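Local coordinates for protein pyridoxamine 5'-phosphate oxidase-related, FMN-binding (Mycobacterium smegmatis, PDB 3F7E) that probably acts as a reductase that takes hydride from reduced coenzyme F420, on a fold shared with FMN-binding pyridoxamine 5'-phosphate oxidases, at residues L12-Y17 with D100-G104; A93-K97 with T107-A111. All blocks are in the same frame, centred on the assembly; numbering follows the deposited sequence.

Interaction 1: L12-Y17 with D100-G104; sequences LERPLY and DRYDG
Two side chains at the end of one helix, Arg-101 and Tyr-102, reach the backbone carbonyls of segment 12-17. The polar part comes from both. Arg-101 NH2 donates to Arg-14 O (2.8 Å, N-H...O angle 156°); the oxygen lies at the edge of the guanidinium, near its plane, while the donor stands above the carbonyl plane of Arg-14. A bend at chi3 (112°) turns the arginine chain so that its head meets this carbonyl. Tyr-102 OH donates to Leu-16 O, 2.7 Å away and again from above the carbonyl plane. Phe-36 adds to both: its O accepts from Arg-101 NE, its N donates to Tyr-102 OH, and its ring makes a cation-pi contact with Arg-101.

The apolar part is centred on Pro-15, the middle of an inverse gamma turn. Its CB lies over one face of the Tyr-102 ring, off centre toward the rim, a CH-pi contact 4.2 Å from the centroid and 21° off the normal. Against backbone, Pro-15 CB is 3.4 Å from Arg-101 O.

The helix 93-101 ends here in a Schellman motif at Asp-103. Segment 12-17 leads from the end of helix 9-13 to strand 18-23; Leu-12 and Leu-16 pack on strand 62-68, Arg-14 forms a salt bridge with Asp-69, Tyr-17 packs on Pro-73 of the second subunit, and Trp-35, just after strand 29-34, stacks on Tyr-102.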
loop_
_atom_site.group_PDB
_atom_site.type_symbol
_atom_site.label_atom_id
_atom_site.label_comp_id
_atom_site.label_asym_id
_atom_site.label_seq_id
_atom_site.Cartn_x
_atom_site.Cartn_y
_atom_site.Cartn_z
ATOM N N LEU A 12 -14.842 1.219 1.080
ATOM C CA LEU A 12 -14.604 2.022 -0.111
ATOM C C LEU A 12 -15.424 3.293 -0.124
ATOM O O LEU A 12 -15.123 4.200 -0.890
ATOM C CB LEU A 12 -14.895 1.218 -1.367
ATOM C CG LEU A 12 -14.024 -0.022 -1.550
ATOM C CD1 LEU A 12 -14.445 -0.746 -2.825
ATOM C CD2 LEU A 12 -12.521 0.330 -1.622
ATOM N N GLU A 13 -16.491 3.343 0.689
ATOM C CA GLU A 13 -17.314 4.554 0.776
ATOM C C GLU A 13 -16.792 5.610 1.746
ATOM O O GLU A 13 -17.274 6.748 1.793
ATOM C CB GLU A 13 -18.758 4.169 1.137
ATOM C CG GLU A 13 -19.430 3.422 -0.031
ATOM C CD GLU A 13 -20.861 2.981 0.260
ATOM O OE1 GLU A 13 -21.313 3.117 1.402
ATOM O OE2 GLU A 13 -21.542 2.485 -0.661
ATOM N N ARG A 14 -15.812 5.214 2.540
ATOM C CA ARG A 14 -15.259 6.080 3.567
ATOM C C ARG A 14 -14.063 6.886 3.056
ATOM O O ARG A 14 -13.334 6.426 2.150
ATOM C CB ARG A 14 -14.847 5.246 4.783
ATOM C CG ARG A 14 -16.069 4.661 5.513
ATOM C CD ARG A 14 -15.690 3.640 6.558
ATOM N NE ARG A 14 -14.867 4.205 7.629
ATOM C CZ ARG A 14 -14.297 3.493 8.603
ATOM N NH1 ARG A 14 -13.538 4.089 9.529
ATOM N NH2 ARG A 14 -14.478 2.176 8.656
ATOM N N PRO A 15 -13.837 8.082 3.652
ATOM C CA PRO A 15 -12.671 8.907 3.275
ATOM C C PRO A 15 -11.386 8.395 3.944
ATOM O O PRO A 15 -10.804 9.065 4.827
ATOM C CB PRO A 15 -13.076 10.311 3.757
ATOM C CG PRO A 15 -13.969 10.050 4.958
ATOM C CD PRO A 15 -14.715 8.754 4.645
ATOM N N LEU A 16 -10.956 7.210 3.507
ATOM C CA LEU A 16 -9.742 6.588 4.003
ATOM C C LEU A 16 -8.669 6.631 2.921
ATOM O O LEU A 16 -8.977 6.637 1.729
ATOM C CB LEU A 16 -10.006 5.124 4.374
ATOM C CG LEU A 16 -11.089 4.911 5.447
ATOM C CD1 LEU A 16 -11.306 3.397 5.653
ATOM C CD2 LEU A 16 -10.734 5.627 6.754
ATOM N N TYR A 17 -7.396 6.624 3.308
ATOM C CA TYR A 17 -6.357 6.491 2.293
ATOM C C TYR A 17 -6.327 5.098 1.696
ATOM O O TYR A 17 -6.487 4.092 2.385
ATOM C CB TYR A 17 -4.989 6.811 2.880
ATOM C CG TYR A 17 -4.777 8.279 3.075
ATOM C CD1 TYR A 17 -5.047 8.873 4.313
ATOM C CD2 TYR A 17 -4.298 9.074 2.031
ATOM C CE1 TYR A 17 -4.849 10.220 4.505
ATOM C CE2 TYR A 17 -4.095 10.433 2.204
ATOM C CZ TYR A 17 -4.387 11.001 3.444
ATOM O OH TYR A 17 -4.179 12.348 3.648
ATOM N N ASP A 100 -12.594 17.514 -1.409
ATOM C CA ASP A 100 -13.871 17.705 -0.724
ATOM C C ASP A 100 -14.338 16.415 -0.037
ATOM O O ASP A 100 -14.835 16.465 1.104
ATOM C CB ASP A 100 -14.915 18.189 -1.712
ATOM C CG ASP A 100 -16.165 18.716 -1.032
ATOM O OD1 ASP A 100 -16.061 19.537 -0.091
ATOM O OD2 ASP A 100 -17.250 18.304 -1.459
ATOM N N ARG A 101 -14.211 15.275 -0.720
ATOM C CA ARG A 101 -14.578 13.968 -0.160
ATOM C C ARG A 101 -13.845 13.689 1.167
ATOM O O ARG A 101 -14.366 13.020 2.064
ATOM C CB ARG A 101 -14.280 12.845 -1.177
ATOM C CG ARG A 101 -14.824 11.496 -0.750
ATOM C CD ARG A 101 -14.812 10.462 -1.843
ATOM N NE ARG A 101 -13.855 9.413 -1.551
ATOM C CZ ARG A 101 -13.922 8.553 -0.534
ATOM N NH1 ARG A 101 -14.907 8.606 0.361
ATOM N NH2 ARG A 101 -12.976 7.649 -0.398
ATOM N N TYR A 102 -12.622 14.207 1.266
ATOM C CA TYR A 102 -11.767 13.978 2.422
ATOM C C TYR A 102 -11.791 15.144 3.412
ATOM O O TYR A 102 -11.040 15.125 4.408
ATOM C CB TYR A 102 -10.329 13.710 1.950
ATOM C CG TYR A 102 -10.182 12.299 1.409
ATOM C CD1 TYR A 102 -10.624 11.969 0.115
ATOM C CD2 TYR A 102 -9.653 11.291 2.200
ATOM C CE1 TYR A 102 -10.541 10.659 -0.358
ATOM C CE2 TYR A 102 -9.538 9.975 1.733
ATOM C CZ TYR A 102 -9.993 9.670 0.448
ATOM O OH TYR A 102 -9.908 8.379 -0.049
ATOM N N ASP A 103 -12.606 16.168 3.117
ATOM C CA ASP A 103 -12.600 17.428 3.879
ATOM C C ASP A 103 -11.174 17.953 4.101
ATOM O O ASP A 103 -10.792 18.386 5.203
ATOM C CB ASP A 103 -13.394 17.274 5.178
ATOM C CG ASP A 103 -14.878 17.161 4.927
ATOM O OD1 ASP A 103 -15.493 18.159 4.490
ATOM O OD2 ASP A 103 -15.431 16.074 5.170
ATOM N N GLY A 104 -10.403 17.917 3.018
ATOM C CA GLY A 104 -8.994 18.263 3.043
ATOM C C GLY A 104 -8.734 19.748 2.912
ATOM O O GLY A 104 -9.648 20.533 2.613
#

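Interaction 2: A93-K97 with T107-A111; sequences AFYLK and TEPPA
With chi1 of Tyr-95 at 175°, CG lies anti to the backbone N and the ring is carried out from helix 93-101 to Pro-110; in the next residue, Leu-96, chi1 of -70° places CG beside the backbone N, chi2 sets CD1 anti to CA, and both methyls end against the loop. These neighbouring side chains meet successive parts of 107-111.

Tyr-95 offers the face of its ring. Pro-110 CG sits over the centre, 3.9 Å from the ring centroid and only 6° off the normal, a well-aligned CH-pi contact. Pro-110 CD shifts toward one side of the ring and comes within 3.8 Å of Tyr-95 CD1. The two side chains run past each other in opposite directions, with the proline ring lying over the tyrosine face.

Leu-96 works mainly against backbone. Its CD2 methyl is 3.4 Å from Glu-108 O and 3.5 Å from Thr-107 C, while CD1 lies 4.3 Å from Pro-109 CD. No hydrogen bond crosses between the segments; one polar link lies within the loop, where Thr-107 OG1 donates to Glu-108 OE2 at 2.7 Å, from above the carboxylate plane.

Arg-116 at the start of strand 116-127 touches both Tyr-95 and Pro-110, and the Asp-89 carboxylate accepts bonds from the backbone N of Phe-94 (OD1) and Tyr-95 (OD2). The result is a proline-aromatic CH-pi contact by which a surface loop folds back along its helix, within the helix-and-loop connection between antiparallel strands 76-88 and 116-127 of the split beta-barrel of the FMN-binding family.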
loop_
_atom_site.group_PDB
_atom_site.type_symbol
_atom_site.label_atom_id
_atom_site.label_comp_id
_atom_site.label_asym_id
_atom_site.label_seq_id
_atom_site.Cartn_x
_atom_site.Cartn_y
_atom_site.Cartn_z
ATOM N N ALA A 93 -10.677 20.188 -11.425
ATOM C CA ALA A 93 -11.969 19.970 -10.820
ATOM C C ALA A 93 -12.098 18.610 -10.135
ATOM O O ALA A 93 -12.699 18.516 -9.054
ATOM C CB ALA A 93 -13.071 20.133 -11.857
ATOM N N PHE A 94 -11.567 17.541 -10.739
ATOM C CA PHE A 94 -11.664 16.239 -10.116
ATOM C C PHE A 94 -10.798 16.200 -8.847
ATOM O O PHE A 94 -11.218 15.686 -7.802
ATOM C CB PHE A 94 -11.313 15.079 -11.069
ATOM C CG PHE A 94 -11.302 13.765 -10.360
ATOM C CD1 PHE A 94 -12.484 13.128 -10.016
ATOM C CD2 PHE A 94 -10.104 13.221 -9.933
ATOM C CE1 PHE A 94 -12.461 11.914 -9.293
ATOM C CE2 PHE A 94 -10.073 12.041 -9.236
ATOM C CZ PHE A 94 -11.250 11.382 -8.888
ATOM N N TYR A 95 -9.570 16.714 -8.953
ATOM C CA TYR A 95 -8.712 16.857 -7.775
ATOM C C TYR A 95 -9.484 17.537 -6.622
ATOM O O TYR A 95 -9.405 17.108 -5.456
ATOM C CB TYR A 95 -7.468 17.657 -8.192
ATOM C CG TYR A 95 -6.485 18.041 -7.100
ATOM C CD1 TYR A 95 -6.758 19.076 -6.213
ATOM C CD2 TYR A 95 -5.255 17.392 -6.994
ATOM C CE1 TYR A 95 -5.823 19.441 -5.225
ATOM C CE2 TYR A 95 -4.332 17.733 -6.023
ATOM C CZ TYR A 95 -4.622 18.755 -5.139
ATOM O OH TYR A 95 -3.689 19.091 -4.177
ATOM N N LEU A 96 -10.219 18.608 -6.925
ATOM C CA LEU A 96 -10.953 19.318 -5.876
ATOM C C LEU A 96 -12.132 18.519 -5.324
ATOM O O LEU A 96 -12.427 18.612 -4.133
ATOM C CB LEU A 96 -11.418 20.680 -6.380
ATOM C CG LEU A 96 -10.320 21.718 -6.598
ATOM C CD1 LEU A 96 -10.942 23.041 -7.027
ATOM C CD2 LEU A 96 -9.501 21.921 -5.305
ATOM N N LYS A 97 -12.806 17.733 -6.164
ATOM C CA LYS A 97 -13.819 16.812 -5.636
ATOM C C LYS A 97 -13.255 15.786 -4.644
ATOM O O LYS A 97 -13.903 15.474 -3.634
ATOM C CB LYS A 97 -14.513 16.091 -6.776
ATOM C CG LYS A 97 -15.439 16.959 -7.599
ATOM C CD LYS A 97 -16.160 16.105 -8.649
ATOM C CE LYS A 97 -17.086 16.938 -9.508
ATOM N NZ LYS A 97 -18.265 17.351 -8.725
ATOM N N THR A 107 -8.113 23.081 -1.208
ATOM C CA THR A 107 -9.396 23.579 -1.723
ATOM C C THR A 107 -9.281 24.476 -2.958
ATOM O O THR A 107 -10.308 24.895 -3.518
ATOM C CB THR A 107 -10.219 24.310 -0.601
ATOM O OG1 THR A 107 -9.354 25.214 0.097
ATOM C CG2 THR A 107 -10.803 23.328 0.400
ATOM N N GLU A 108 -8.051 24.756 -3.385
ATOM C CA GLU A 108 -7.817 25.553 -4.602
ATOM C C GLU A 108 -7.181 24.645 -5.656
ATOM O O GLU A 108 -6.537 23.670 -5.289
ATOM C CB GLU A 108 -6.928 26.773 -4.316
ATOM C CG GLU A 108 -7.558 27.821 -3.372
ATOM C CD GLU A 108 -7.698 27.343 -1.945
ATOM O OE1 GLU A 108 -6.688 26.935 -1.351
ATOM O OE2 GLU A 108 -8.834 27.367 -1.431
ATOM N N PRO A 109 -7.353 24.957 -6.960
ATOM C CA PRO A 109 -6.770 24.073 -7.969
ATOM C C PRO A 109 -5.252 24.046 -7.808
ATOM O O PRO A 109 -4.681 25.059 -7.412
ATOM C CB PRO A 109 -7.174 24.725 -9.303
ATOM C CG PRO A 109 -7.472 26.137 -8.983
ATOM C CD PRO A 109 -8.022 26.122 -7.566
ATOM N N PRO A 110 -4.610 22.894 -8.083
ATOM C CA PRO A 110 -3.148 22.762 -7.933
ATOM C C PRO A 110 -2.364 23.504 -9.014
ATOM O O PRO A 110 -2.844 23.678 -10.113
ATOM C CB PRO A 110 -2.926 21.250 -8.019
ATOM C CG PRO A 110 -4.075 20.759 -8.907
ATOM C CD PRO A 110 -5.250 21.647 -8.569
ATOM N N ALA A 111 -1.151 23.974 -8.687
ATOM C CA ALA A 111 -0.285 24.624 -9.676
ATOM C C ALA A 111 -0.036 23.747 -10.909
ATOM O O ALA A 111 0.167 24.264 -12.019
ATOM C CB ALA A 111 1.051 25.055 -9.042
#

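Both contacts draw on helix 93-101, but on different parts of it: interaction 2 uses residues of its first half, interaction 1 its final turn and the residues that follow. Their centres lie about 15 Å apart, and they share no touch beyond the chain itself. Along the sequence the segments alternate, since 100-104 falls between 93-97 and 107-111, so one excursion between strands 76-88 and 116-127 is tied to the sequence-distant segment 12-17 in its middle and to itself on either side of that point. Both contacts have a proline over a tyrosine face, but hydrogen bonds cross only in interaction 1, while interaction 2 depends on van der Waals and CH-pi contact. Both lie at the protein surface.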